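SCARECROW-LIKE protein 7 (Oryza sativa Japonica Group, PDB 5HYZ) binds DNA in vitro and is probably a transcription factor in plant development and abiotic stress resistance, represented here by its homodimeric GRAS domain. Local coordinates at residues D74-C79 against R285-E290; K91-T96 against P367-S372; A108-I113 against K138-R143; R143-P148 against E179-L184. All coordinates share one frame; numbering follows the deposited sequence.

Contact 1. Residues D74-C79 against R285-E290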
loop_
_atom_site.group_PDB
_atom_site.type_symbol
_atom_site.label_atom_id
_atom_site.label_comp_id
_atom_site.label_asym_id
_atom_site.label_seq_id
_atom_site.Cartn_x
_atom_site.Cartn_y
_atom_site.Cartn_z
ATOM N N ASP A 74 -2.958 -8.324 -22.876
ATOM C CA ASP A 74 -2.124 -7.191 -22.544
ATOM C C ASP A 74 -2.966 -6.112 -21.865
ATOM O O ASP A 74 -2.593 -5.567 -20.798
ATOM C CB ASP A 74 -1.454 -6.647 -23.801
ATOM C CG ASP A 74 -0.622 -5.414 -23.524
ATOM O OD1 ASP A 74 0.476 -5.554 -22.938
ATOM O OD2 ASP A 74 -1.069 -4.306 -23.891
ATOM N N GLU A 75 -4.107 -5.819 -22.489
ATOM C CA GLU A 75 -5.043 -4.863 -21.930
ATOM C C GLU A 75 -5.338 -5.252 -20.505
ATOM O O GLU A 75 -5.010 -4.505 -19.602
ATOM C CB GLU A 75 -6.320 -4.781 -22.769
ATOM C CG GLU A 75 -6.100 -4.207 -24.172
ATOM C CD GLU A 75 -5.399 -2.842 -24.165
ATOM O OE1 GLU A 75 -6.053 -1.839 -24.506
ATOM O OE2 GLU A 75 -4.194 -2.756 -23.842
ATOM N N LEU A 76 -5.882 -6.448 -20.312
ATOM C CA LEU A 76 -6.241 -6.921 -18.982
ATOM C C LEU A 76 -5.116 -6.864 -17.953
ATOM O O LEU A 76 -5.353 -6.511 -16.812
ATOM C CB LEU A 76 -6.753 -8.352 -19.052
ATOM C CG LEU A 76 -8.154 -8.475 -19.614
ATOM C CD1 LEU A 76 -8.618 -9.897 -19.372
ATOM C CD2 LEU A 76 -9.075 -7.450 -18.951
ATOM N N THR A 77 -3.901 -7.221 -18.338
ATOM C CA THR A 77 -2.856 -7.302 -17.336
ATOM C C THR A 77 -2.502 -5.862 -16.888
ATOM O O THR A 77 -2.334 -5.586 -15.672
ATOM C CB THR A 77 -1.636 -8.107 -17.875
ATOM O OG1 THR A 77 -0.784 -8.483 -16.787
ATOM C CG2 THR A 77 -0.862 -7.325 -18.933
ATOM N N LEU A 78 -2.482 -4.936 -17.847
ATOM C CA LEU A 78 -2.257 -3.536 -17.516
ATOM C C LEU A 78 -3.382 -2.974 -16.665
ATOM O O LEU A 78 -3.145 -2.165 -15.751
ATOM C CB LEU A 78 -2.131 -2.697 -18.782
ATOM C CG LEU A 78 -0.714 -2.419 -19.294
ATOM C CD1 LEU A 78 0.177 -3.661 -19.189
ATOM C CD2 LEU A 78 -0.840 -1.953 -20.732
ATOM N N CYS A 79 -4.603 -3.391 -17.003
ATOM C CA CYS A 79 -5.816 -2.951 -16.309
ATOM C C CYS A 79 -5.785 -3.384 -14.874
ATOM O O CYS A 79 -6.070 -2.604 -14.000
ATOM C CB CYS A 79 -7.072 -3.530 -16.965
ATOM S SG CYS A 79 -7.480 -2.770 -18.544
ATOM N N ARG A 285 -12.857 0.737 -20.325
ATOM C CA ARG A 285 -13.248 0.154 -21.610
ATOM C C ARG A 285 -12.931 -1.329 -21.765
ATOM O O ARG A 285 -13.802 -2.125 -22.126
ATOM C CB ARG A 285 -12.577 0.953 -22.731
ATOM C CG ARG A 285 -12.776 0.343 -24.082
ATOM C CD ARG A 285 -12.095 1.159 -25.142
ATOM N NE ARG A 285 -12.411 0.600 -26.464
ATOM C CZ ARG A 285 -11.933 1.066 -27.621
ATOM N NH1 ARG A 285 -11.119 2.116 -27.630
ATOM N NH2 ARG A 285 -12.273 0.489 -28.767
ATOM N N TRP A 286 -11.683 -1.718 -21.480
ATOM C CA TRP A 286 -11.204 -3.054 -21.766
ATOM C C TRP A 286 -11.458 -4.030 -20.656
ATOM O O TRP A 286 -11.471 -5.231 -20.891
ATOM C CB TRP A 286 -9.697 -3.010 -22.090
ATOM C CG TRP A 286 -9.511 -2.308 -23.375
ATOM C CD1 TRP A 286 -8.925 -1.080 -23.593
ATOM C CD2 TRP A 286 -10.016 -2.747 -24.637
ATOM N NE1 TRP A 286 -8.998 -0.764 -24.930
ATOM C CE2 TRP A 286 -9.666 -1.768 -25.591
ATOM C CE3 TRP A 286 -10.719 -3.891 -25.058
ATOM C CZ2 TRP A 286 -9.997 -1.895 -26.951
ATOM C CZ3 TRP A 286 -11.051 -4.021 -26.410
ATOM C CH2 TRP A 286 -10.685 -3.026 -27.342
HETATM N N MSE A 287 -11.659 -3.542 -19.442
HETATM C CA MSE A 287 -11.992 -4.490 -18.385
HETATM C C MSE A 287 -13.484 -4.367 -18.083
HETATM O O MSE A 287 -14.232 -5.295 -18.381
HETATM C CB MSE A 287 -11.143 -4.257 -17.137
HETATM C CG MSE A 287 -11.427 -5.292 -16.066
HETATM SE SE MSE A 287 -10.200 -4.995 -14.529
HETATM C CE MSE A 287 -8.824 -6.379 -14.985
ATOM N N PHE A 288 -13.923 -3.216 -17.577
ATOM C CA PHE A 288 -15.319 -3.074 -17.188
ATOM C C PHE A 288 -16.255 -3.095 -18.408
ATOM O O PHE A 288 -17.278 -3.802 -18.408
ATOM C CB PHE A 288 -15.544 -1.795 -16.394
ATOM C CG PHE A 288 -14.782 -1.730 -15.078
ATOM C CD1 PHE A 288 -14.307 -2.871 -14.467
ATOM C CD2 PHE A 288 -14.597 -0.521 -14.464
ATOM C CE1 PHE A 288 -13.621 -2.783 -13.262
ATOM C CE2 PHE A 288 -13.932 -0.428 -13.247
ATOM C CZ PHE A 288 -13.456 -1.552 -12.662
ATOM N N GLY A 289 -15.916 -2.348 -19.449
ATOM C CA GLY A 289 -16.779 -2.285 -20.637
ATOM C C GLY A 289 -17.017 -3.622 -21.301
ATOM O O GLY A 289 -18.147 -3.966 -21.709
ATOM N N GLU A 290 -15.960 -4.426 -21.403
ATOM C CA GLU A 290 -16.121 -5.778 -21.932
ATOM C C GLU A 290 -17.017 -6.652 -21.037
ATOM O O GLU A 290 -17.836 -7.430 -21.531
ATOM C CB GLU A 290 -14.760 -6.459 -22.097
ATOM C CG GLU A 290 -13.945 -5.803 -23.205
ATOM C CD GLU A 290 -14.594 -6.064 -24.555
ATOM O OE1 GLU A 290 -14.511 -7.222 -25.010
ATOM O OE2 GLU A 290 -15.253 -5.141 -25.092
#

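Contact 2. Residues K91-T96 against P367-S372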
loop_
_atom_site.group_PDB
_atom_site.type_symbol
_atom_site.label_atom_id
_atom_site.label_comp_id
_atom_site.label_asym_id
_atom_site.label_seq_id
_atom_site.Cartn_x
_atom_site.Cartn_y
_atom_site.Cartn_z
ATOM N N LYS A 91 -5.954 -6.062 -2.640
ATOM C CA LYS A 91 -5.253 -6.199 -1.404
ATOM C C LYS A 91 -6.214 -6.681 -0.315
ATOM O O LYS A 91 -5.862 -7.526 0.518
ATOM C CB LYS A 91 -4.572 -4.853 -1.002
ATOM C CG LYS A 91 -3.594 -5.028 0.170
ATOM C CD LYS A 91 -2.471 -3.976 0.208
ATOM C CE LYS A 91 -1.396 -4.307 1.275
ATOM N NZ LYS A 91 -0.972 -3.114 2.123
ATOM N N PHE A 92 -7.419 -6.102 -0.302
ATOM C CA PHE A 92 -8.444 -6.544 0.650
ATOM C C PHE A 92 -8.675 -8.042 0.550
ATOM O O PHE A 92 -8.699 -8.816 1.504
ATOM C CB PHE A 92 -9.753 -5.846 0.347
ATOM C CG PHE A 92 -10.932 -6.485 1.052
ATOM C CD1 PHE A 92 -11.108 -6.333 2.428
ATOM C CD2 PHE A 92 -11.845 -7.221 0.328
ATOM C CE1 PHE A 92 -12.184 -6.948 3.066
ATOM C CE2 PHE A 92 -12.933 -7.862 0.988
ATOM C CZ PHE A 92 -13.084 -7.717 2.330
ATOM N N ALA A 93 -8.854 -8.436 -0.692
ATOM C CA ALA A 93 -9.176 -9.856 -0.880
ATOM C C ALA A 93 -8.020 -10.768 -0.434
ATOM O O ALA A 93 -8.177 -11.726 0.360
ATOM C CB ALA A 93 -9.486 -10.054 -2.371
ATOM N N HIS A 94 -6.832 -10.474 -0.943
ATOM C CA HIS A 94 -5.652 -11.289 -0.553
ATOM C C HIS A 94 -5.366 -11.350 0.920
ATOM O O HIS A 94 -5.072 -12.393 1.464
ATOM C CB HIS A 94 -4.374 -10.716 -1.220
ATOM C CG HIS A 94 -4.410 -10.820 -2.694
ATOM N ND1 HIS A 94 -3.552 -10.103 -3.516
ATOM C CD2 HIS A 94 -5.198 -11.564 -3.512
ATOM C CE1 HIS A 94 -3.816 -10.410 -4.777
ATOM N NE2 HIS A 94 -4.802 -11.297 -4.800
ATOM N N LEU A 95 -5.330 -10.192 1.546
ATOM C CA LEU A 95 -5.023 -10.200 2.974
ATOM C C LEU A 95 -6.098 -10.891 3.797
ATOM O O LEU A 95 -5.779 -11.569 4.763
ATOM C CB LEU A 95 -4.805 -8.761 3.511
ATOM C CG LEU A 95 -3.534 -8.163 2.903
ATOM C CD1 LEU A 95 -3.140 -6.847 3.565
ATOM C CD2 LEU A 95 -2.261 -9.116 2.778
ATOM N N THR A 96 -7.377 -10.745 3.410
ATOM C CA THR A 96 -8.401 -11.391 4.202
ATOM C C THR A 96 -8.358 -12.947 4.005
ATOM O O THR A 96 -8.437 -13.727 4.989
ATOM C CB THR A 96 -9.794 -10.844 3.818
ATOM O OG1 THR A 96 -9.761 -9.436 4.011
ATOM C CG2 THR A 96 -10.884 -11.421 4.711
ATOM N N PRO A 367 -21.852 -3.461 -1.093
ATOM C CA PRO A 367 -20.810 -4.506 -1.118
ATOM C C PRO A 367 -20.322 -4.701 -2.544
ATOM O O PRO A 367 -21.181 -4.821 -3.425
ATOM C CB PRO A 367 -21.551 -5.761 -0.611
ATOM C CG PRO A 367 -22.737 -5.253 0.111
ATOM C CD PRO A 367 -23.095 -3.922 -0.446
ATOM N N LEU A 368 -19.008 -4.756 -2.777
ATOM C CA LEU A 368 -18.496 -4.938 -4.122
ATOM C C LEU A 368 -17.660 -6.185 -4.264
ATOM O O LEU A 368 -17.718 -6.857 -5.316
ATOM C CB LEU A 368 -17.633 -3.760 -4.555
ATOM C CG LEU A 368 -18.357 -2.429 -4.715
ATOM C CD1 LEU A 368 -17.394 -1.385 -5.220
ATOM C CD2 LEU A 368 -19.603 -2.552 -5.661
ATOM N N LEU A 369 -16.869 -6.477 -3.236
ATOM C CA LEU A 369 -15.898 -7.650 -3.355
ATOM C C LEU A 369 -16.001 -8.411 -2.053
ATOM O O LEU A 369 -15.757 -7.841 -0.980
ATOM C CB LEU A 369 -14.459 -7.172 -3.565
ATOM C CG LEU A 369 -13.543 -8.235 -4.204
ATOM C CD1 LEU A 369 -12.227 -7.580 -4.532
ATOM C CD2 LEU A 369 -13.269 -9.367 -3.284
ATOM N N THR A 370 -16.396 -9.668 -2.108
ATOM C CA THR A 370 -16.699 -10.439 -0.904
ATOM C C THR A 370 -15.736 -11.598 -0.700
ATOM O O THR A 370 -15.433 -12.327 -1.653
ATOM C CB THR A 370 -18.134 -10.937 -1.038
ATOM O OG1 THR A 370 -18.940 -9.763 -1.283
ATOM C CG2 THR A 370 -18.623 -11.649 0.175
ATOM N N VAL A 371 -15.300 -11.814 0.534
ATOM C CA VAL A 371 -14.357 -12.884 0.825
ATOM C C VAL A 371 -15.000 -13.789 1.856
ATOM O O VAL A 371 -15.714 -13.321 2.762
ATOM C CB VAL A 371 -13.023 -12.325 1.372
ATOM C CG1 VAL A 371 -12.089 -13.490 1.836
ATOM C CG2 VAL A 371 -12.279 -11.603 0.194
ATOM N N SER A 372 -14.785 -15.097 1.733
ATOM C CA SER A 372 -15.307 -16.062 2.707
ATOM C C SER A 372 -14.384 -17.272 2.773
ATOM O O SER A 372 -13.563 -17.490 1.868
ATOM C CB SER A 372 -16.734 -16.523 2.335
ATOM O OG SER A 372 -16.771 -16.921 0.973
#

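Contact 3. Residues A108-I113 against K138-R143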
loop_
_atom_site.group_PDB
_atom_site.type_symbol
_atom_site.label_atom_id
_atom_site.label_comp_id
_atom_site.label_asym_id
_atom_site.label_seq_id
_atom_site.Cartn_x
_atom_site.Cartn_y
_atom_site.Cartn_z
ATOM N N ALA A 108 -0.276 -27.114 11.474
ATOM C CA ALA A 108 0.501 -27.887 10.497
ATOM C C ALA A 108 1.927 -27.390 10.404
ATOM O O ALA A 108 2.136 -26.174 10.356
ATOM C CB ALA A 108 -0.161 -27.786 9.110
ATOM N N THR A 109 2.903 -28.295 10.247
ATOM C CA THR A 109 4.262 -27.831 10.015
ATOM C C THR A 109 4.628 -27.766 8.551
ATOM O O THR A 109 5.613 -27.135 8.153
ATOM C CB THR A 109 5.263 -28.756 10.740
ATOM O OG1 THR A 109 5.072 -30.093 10.253
ATOM C CG2 THR A 109 4.999 -28.702 12.283
ATOM N N LYS A 110 3.825 -28.431 7.731
ATOM C CA LYS A 110 4.009 -28.445 6.268
ATOM C C LYS A 110 2.698 -28.005 5.626
ATOM O O LYS A 110 1.641 -28.503 5.992
ATOM C CB LYS A 110 4.372 -29.855 5.773
ATOM C CG LYS A 110 5.641 -30.376 6.427
ATOM C CD LYS A 110 6.003 -31.684 5.732
ATOM C CE LYS A 110 6.948 -32.525 6.578
ATOM N NZ LYS A 110 7.294 -33.783 5.808
ATOM N N ILE A 111 2.793 -27.048 4.714
ATOM C CA ILE A 111 1.615 -26.441 4.141
ATOM C C ILE A 111 1.692 -26.495 2.626
ATOM O O ILE A 111 2.761 -26.239 2.017
ATOM C CB ILE A 111 1.497 -24.963 4.615
ATOM C CG1 ILE A 111 1.183 -24.951 6.155
ATOM C CG2 ILE A 111 0.343 -24.249 3.832
ATOM C CD1 ILE A 111 1.264 -23.558 6.795
ATOM N N HIS A 112 0.568 -26.814 1.993
ATOM C CA HIS A 112 0.523 -26.833 0.532
ATOM C C HIS A 112 -0.602 -25.924 0.089
ATOM O O HIS A 112 -1.774 -26.197 0.396
ATOM C CB HIS A 112 0.289 -28.269 0.052
ATOM C CG HIS A 112 0.312 -28.426 -1.426
ATOM N ND1 HIS A 112 0.095 -29.649 -2.020
ATOM C CD2 HIS A 112 0.491 -27.541 -2.438
ATOM C CE1 HIS A 112 0.176 -29.516 -3.338
ATOM N NE2 HIS A 112 0.408 -28.247 -3.619
ATOM N N ILE A 113 -0.283 -24.850 -0.613
ATOM C CA ILE A 113 -1.300 -23.910 -1.137
ATOM C C ILE A 113 -1.655 -24.268 -2.593
ATOM O O ILE A 113 -0.754 -24.415 -3.406
ATOM C CB ILE A 113 -0.739 -22.459 -1.148
ATOM C CG1 ILE A 113 -0.275 -22.024 0.253
ATOM C CG2 ILE A 113 -1.756 -21.449 -1.760
ATOM C CD1 ILE A 113 -1.385 -22.088 1.298
ATOM N N LYS A 138 7.494 -20.829 12.442
ATOM C CA LYS A 138 7.572 -20.976 11.003
ATOM C C LYS A 138 7.415 -22.426 10.536
ATOM O O LYS A 138 7.987 -23.341 11.117
ATOM C CB LYS A 138 8.900 -20.393 10.594
ATOM C CG LYS A 138 9.208 -20.400 9.185
ATOM C CD LYS A 138 10.443 -19.440 9.019
ATOM C CE LYS A 138 11.753 -20.099 9.427
ATOM N NZ LYS A 138 12.847 -19.035 9.335
ATOM N N PRO A 139 6.640 -22.660 9.467
ATOM C CA PRO A 139 6.531 -24.024 8.915
ATOM C C PRO A 139 7.870 -24.576 8.440
ATOM O O PRO A 139 8.715 -23.787 8.081
ATOM C CB PRO A 139 5.629 -23.860 7.662
ATOM C CG PRO A 139 4.898 -22.603 7.859
ATOM C CD PRO A 139 5.844 -21.682 8.713
ATOM N N THR A 140 8.028 -25.882 8.384
ATOM C CA THR A 140 9.269 -26.423 7.832
ATOM C C THR A 140 9.226 -26.530 6.316
ATOM O O THR A 140 10.257 -26.602 5.686
ATOM C CB THR A 140 9.578 -27.783 8.424
ATOM O OG1 THR A 140 8.510 -28.698 8.147
ATOM C CG2 THR A 140 9.732 -27.647 9.903
ATOM N N ARG A 141 8.037 -26.530 5.709
ATOM C CA ARG A 141 7.986 -26.550 4.254
ATOM C C ARG A 141 6.688 -25.894 3.782
ATOM O O ARG A 141 5.611 -26.151 4.351
ATOM C CB ARG A 141 8.014 -28.012 3.720
ATOM C CG ARG A 141 8.057 -28.076 2.154
ATOM C CD ARG A 141 7.962 -29.539 1.635
ATOM N NE ARG A 141 6.704 -30.192 1.994
ATOM C CZ ARG A 141 6.328 -31.390 1.555
ATOM N NH1 ARG A 141 7.163 -32.065 0.771
ATOM N NH2 ARG A 141 5.147 -31.915 1.918
ATOM N N ILE A 142 6.809 -25.082 2.737
ATOM C CA ILE A 142 5.644 -24.514 2.071
ATOM C C ILE A 142 5.742 -24.831 0.572
ATOM O O ILE A 142 6.773 -24.507 -0.073
ATOM C CB ILE A 142 5.571 -22.981 2.315
ATOM C CG1 ILE A 142 5.373 -22.773 3.823
ATOM C CG2 ILE A 142 4.425 -22.385 1.499
ATOM C CD1 ILE A 142 5.972 -21.465 4.346
ATOM N N ARG A 143 4.684 -25.466 0.031
ATOM C CA ARG A 143 4.603 -25.702 -1.403
ATOM C C ARG A 143 3.434 -24.938 -1.981
ATOM O O ARG A 143 2.406 -24.785 -1.314
ATOM C CB ARG A 143 4.398 -27.210 -1.669
ATOM C CG ARG A 143 5.605 -28.001 -1.269
ATOM C CD ARG A 143 5.565 -29.348 -2.042
ATOM N NE ARG A 143 4.458 -30.178 -1.622
ATOM C CZ ARG A 143 3.740 -30.986 -2.411
ATOM N NH1 ARG A 143 3.933 -31.065 -3.720
ATOM N NH2 ARG A 143 2.786 -31.714 -1.873
HETATM O O HOH W 1 7.466 -30.722 9.698
HETATM O O HOH W 2 4.490 -28.656 2.297
#

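Contact 4. Residues R143-P148 against E179-L184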
loop_
_atom_site.group_PDB
_atom_site.type_symbol
_atom_site.label_atom_id
_atom_site.label_comp_id
_atom_site.label_asym_id
_atom_site.label_seq_id
_atom_site.Cartn_x
_atom_site.Cartn_y
_atom_site.Cartn_z
ATOM N N ARG A 143 4.684 -25.466 0.031
ATOM C CA ARG A 143 4.603 -25.702 -1.403
ATOM C C ARG A 143 3.434 -24.938 -1.981
ATOM O O ARG A 143 2.406 -24.785 -1.314
ATOM C CB ARG A 143 4.398 -27.210 -1.669
ATOM C CG ARG A 143 5.605 -28.001 -1.269
ATOM C CD ARG A 143 5.565 -29.348 -2.042
ATOM N NE ARG A 143 4.458 -30.178 -1.622
ATOM C CZ ARG A 143 3.740 -30.986 -2.411
ATOM N NH1 ARG A 143 3.933 -31.065 -3.720
ATOM N NH2 ARG A 143 2.786 -31.714 -1.873
ATOM N N ILE A 144 3.588 -24.398 -3.173
ATOM C CA ILE A 144 2.493 -23.741 -3.872
ATOM C C ILE A 144 2.311 -24.376 -5.253
ATOM O O ILE A 144 3.279 -24.592 -5.990
ATOM C CB ILE A 144 2.759 -22.213 -4.014
ATOM C CG1 ILE A 144 2.958 -21.633 -2.609
ATOM C CG2 ILE A 144 1.567 -21.537 -4.726
ATOM C CD1 ILE A 144 2.908 -20.112 -2.592
ATOM N N THR A 145 1.073 -24.747 -5.560
ATOM C CA THR A 145 0.735 -25.224 -6.905
ATOM C C THR A 145 -0.161 -24.188 -7.554
ATOM O O THR A 145 -1.225 -23.877 -7.014
ATOM C CB THR A 145 0.011 -26.606 -6.827
ATOM O OG1 THR A 145 0.901 -27.559 -6.229
ATOM C CG2 THR A 145 -0.372 -27.027 -8.258
ATOM N N GLY A 146 0.265 -23.606 -8.666
ATOM C CA GLY A 146 -0.508 -22.515 -9.219
ATOM C C GLY A 146 -1.122 -22.795 -10.579
ATOM O O GLY A 146 -0.421 -23.226 -11.497
ATOM N N VAL A 147 -2.424 -22.548 -10.703
ATOM C CA VAL A 147 -3.142 -22.586 -11.981
ATOM C C VAL A 147 -3.264 -21.143 -12.444
ATOM O O VAL A 147 -3.830 -20.277 -11.713
ATOM C CB VAL A 147 -4.527 -23.213 -11.820
ATOM C CG1 VAL A 147 -5.314 -23.111 -13.101
ATOM C CG2 VAL A 147 -4.442 -24.669 -11.303
ATOM N N PRO A 148 -2.778 -20.830 -13.656
ATOM C CA PRO A 148 -2.706 -19.420 -14.047
ATOM C C PRO A 148 -4.093 -18.833 -14.273
ATOM O O PRO A 148 -4.990 -19.442 -14.845
ATOM C CB PRO A 148 -1.935 -19.427 -15.387
ATOM C CG PRO A 148 -2.052 -20.849 -15.905
ATOM C CD PRO A 148 -2.118 -21.721 -14.626
ATOM N N GLU A 179 8.617 -24.565 -2.465
ATOM C CA GLU A 179 8.524 -24.974 -3.869
ATOM C C GLU A 179 7.310 -24.315 -4.500
ATOM O O GLU A 179 6.296 -24.153 -3.821
ATOM C CB GLU A 179 8.337 -26.492 -3.994
ATOM C CG GLU A 179 9.365 -27.254 -3.170
ATOM C CD GLU A 179 9.254 -28.768 -3.318
ATOM O OE1 GLU A 179 8.200 -29.284 -3.783
ATOM O OE2 GLU A 179 10.238 -29.439 -2.951
ATOM N N PHE A 180 7.409 -23.998 -5.776
ATOM C CA PHE A 180 6.279 -23.493 -6.589
ATOM C C PHE A 180 6.286 -24.280 -7.894
ATOM O O PHE A 180 7.358 -24.393 -8.537
ATOM C CB PHE A 180 6.460 -22.003 -6.903
ATOM C CG PHE A 180 5.360 -21.406 -7.791
ATOM C CD1 PHE A 180 5.395 -21.525 -9.197
ATOM C CD2 PHE A 180 4.294 -20.715 -7.207
ATOM C CE1 PHE A 180 4.397 -21.024 -9.995
ATOM C CE2 PHE A 180 3.289 -20.161 -7.994
ATOM C CZ PHE A 180 3.327 -20.325 -9.406
ATOM N N VAL A 181 5.119 -24.793 -8.285
ATOM C CA VAL A 181 4.994 -25.376 -9.626
ATOM C C VAL A 181 3.698 -24.916 -10.263
ATOM O O VAL A 181 2.723 -24.651 -9.531
ATOM C CB VAL A 181 5.059 -26.955 -9.501
ATOM C CG1 VAL A 181 3.813 -27.523 -8.860
ATOM C CG2 VAL A 181 5.145 -27.550 -10.824
ATOM N N PRO A 182 3.652 -24.789 -11.588
ATOM C CA PRO A 182 2.410 -24.467 -12.310
ATOM C C PRO A 182 1.672 -25.676 -12.830
ATOM O O PRO A 182 2.287 -26.732 -12.981
ATOM C CB PRO A 182 2.916 -23.676 -13.500
ATOM C CG PRO A 182 4.194 -24.439 -13.870
ATOM C CD PRO A 182 4.821 -24.795 -12.522
ATOM N N LEU A 183 0.382 -25.522 -13.104
ATOM C CA LEU A 183 -0.389 -26.524 -13.869
ATOM C C LEU A 183 -0.953 -25.790 -15.061
ATOM O O LEU A 183 -1.797 -24.902 -14.907
ATOM C CB LEU A 183 -1.511 -27.168 -12.993
ATOM C CG LEU A 183 -1.029 -27.993 -11.802
ATOM C CD1 LEU A 183 -2.232 -28.474 -11.027
ATOM C CD2 LEU A 183 -0.216 -29.264 -12.296
ATOM N N LEU A 184 -0.477 -26.137 -16.271
ATOM C CA LEU A 184 -0.858 -25.423 -17.496
ATOM C C LEU A 184 -1.992 -26.038 -18.267
ATOM O O LEU A 184 -2.514 -25.374 -19.167
ATOM C CB LEU A 184 0.358 -25.328 -18.446
ATOM C CG LEU A 184 1.608 -24.746 -17.769
ATOM C CD1 LEU A 184 2.820 -24.844 -18.765
ATOM C CD2 LEU A 184 1.369 -23.314 -17.410
#

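Contact 1. Residues D74-C79 against R285-E290
With CG of Glu-75 anti to its carbonyl carbon (chi1 -66°) and the chain bent at chi2 (-54°), the glutamate side chain folds over one face of the Trp-286 indole. Trp-286 has the same first torsion (-68°), which raises its ring beside the first turn of helix 74-86. The aliphatic part of the glutamate makes a CH-pi contact, CG of Glu-75 lying 4.2 Å from the centroid of the five-membered ring of Trp-286. The carboxylate reaches the same face, with OE1 of Glu-75 3.1 Å from CD1 of Trp-286. Its approach to NE1 is too poorly angled for a hydrogen bond, and the glutamate is poorly ordered, so this end is loosely defined. The opposite face of the indole carries NE of Arg-285, leaving the ring between an acidic and a basic side chain.

Deeper in, selenomethionine Met-287 extends until its chain turns at the selenium. Its methyl CE then sits 3.9 Å from CB of Cys-79 and 4.1 Å from CD2 of Leu-76, while SG of Cys-79 packs on CB of Trp-286 at 4.2 Å.

Segments 74-79 and 285-290, on helices 74-86 and 278-296, cross almost perpendicularly, their axes 9.2 Å apart. Leu-83 of helix 74-86 and Leu-151 of a loop extend the apolar packing round Met-287, and Phe-288 carries it on to Leu-265 and Leu-269 of helix 251-272.

Contact 2. Residues K91-T96 against P367-S372
Helix 91-96 runs nearly parallel to strand 370-372, the two segment axes 7° apart in direction and 8.7 Å apart at closest approach. This is helix-on-sheet packing in the Rossmann-like core of the GRAS domain, beside a classic beta bulge where Leu-368 and Leu-369 both face Leu-361 and the chain turns a corner.

Val-371 divides its two methyls between successive turns of the helix. CG2 lies over the backbone of Ala-93, 3.7 Å from its CA, and also meets CE2 of Phe-92 at 3.9 Å; CG1 touches CG2 of Thr-96 at 3.7 Å. Leu-369 adds CD2, 4.0 Å from CB of Ala-93, so this small side chain is shared between Leu-369 and Val-371. Phe-92 swings out with CG anti to its backbone N (chi1 166°), bringing CE2 within 3.4 Å of the carbonyl O of Leu-369, which approaches the ring obliquely. Ala-336 and Leu-339 of helix 332-339 also pack on this ring.

All five residues that meet here are buried, and no hydrogen bond crosses between the segments. The hydroxyl of Thr-96 is satisfied within its own helix: OG1 donates to O of Phe-92 at 2.8 Å, from the opposite face of that carbonyl to Thr-96 N.

Contact 3. Residues A108-I113 against K138-R143
The guanidinium of Arg-143 lies over one face of the His-112 ring, offset toward the rim, with the two planes 39° apart. NH2 of Arg-143 comes 3.4 Å from ND1 of His-112 at an angle too poor for a hydrogen bond. ND1 is instead hydrogen-bonded to Glu-201 and NE2 to OG1 of Thr-145, while NH2 of Arg-143 forms a salt bridge to Glu-201 and reaches O of Leu-196. NE of Arg-143 in turn sits over the centre of the Arg-141 guanidinium, whose NH2 lies 3.9 Å from CD of Lys-110. Three bases thus share one sheet face with the histidine, their charges met by salt bridges to Glu-198, Asp-200 and Glu-201.

The backbones pair as parallel strands. Ile-111 N donates to O of Arg-141 (3.0 Å), Arg-143 N to O of Ile-111 (2.9 Å) and Ile-113 N to O of Arg-143 (2.8 Å). At the strand entrance Thr-140 N donates to O of Thr-109 at 2.7 Å, while one water joins the two threonine hydroxyls. A second water accepts from NE of Arg-141 and lies 3.0 Å from O of Ile-111.

On the reverse face CD1 of Ile-111 touches CG of Pro-139 at 3.9 Å. Here Ile-111, Ile-113 and Ile-142 pack against helix 122-132, the crossover of this beta-alpha-beta unit. Strand 110-118, which holds the predicted VHIID motif, is flanked on its other edge by strand 202-208.

Contact 4. Residues R143-P148 against E179-L184
Four backbone hydrogen bonds join segments 143-148 and 179-184, whose strands run parallel. Ile-144 N donates to O of Glu-179 (2.8 Å) and Val-181 N to O of Ile-144 (2.9 Å). Next, Gly-146 N donates to O of Val-181 (2.8 Å), and Leu-183 N to O of Gly-146 (2.9 Å), the last bond lying just past the end of strand 179-182.

Among charged groups, Arg-143 and Glu-179 run alongside one another in the same direction, but the acid meets the arginine's aliphatic part: OE1 of Glu-179 is 3.2 Å from CD of Arg-143. The carboxylate stands almost perpendicular to the guanidinium plane, and their charged atoms stay beyond salt-bridge range; NH2 of Arg-143 is held instead by O of Leu-196 and by Glu-201.

Apolar contacts occupy both faces. On the face of Ile-144, CG2 of that residue meets CD2 of Phe-180 at 3.8 Å; the phenylalanine ring, its first torsion fully extended from the backbone N (chi1 178°), reaches toward Gly-146, which presents only its backbone there. On the other face Thr-145 turns CG2 to CD1 of Leu-183, 3.6 Å away, while its OG1 is engaged by NE2 of His-112.

Helix 157-174 is the crossover of this beta-alpha-beta unit, and its Asn-164 and Leu-167 pack on Phe-180. Strand 110-118 pairs with the opposite edge of strand 141-148, setting the latter between two parallel neighbours.

How the contacts relate
Contacts 3 and 4 pair the strands of two successive beta-alpha-beta units: they share Arg-143 and strand 141-148, their centres are about 15 Å apart, and they touch through His-112 and Thr-145. Contact 2 reaches the same mixed sheet through strand 366-374, its centre about 24 Å from contact 3's and about 22 Å from contact 4's. The centre of contact 1 is about 20 Å from contact 2's and about 36 Å from contact 3's. Along the chain contacts 3 and 4 follow in series, nested within the loops closed by contacts 1 and 2, which cross. Contact 1 thus ties helix 74-86 to the predicted PFYRE region, and contact 2 the VHIID-region helix 89-104 to the C-terminal SAW region.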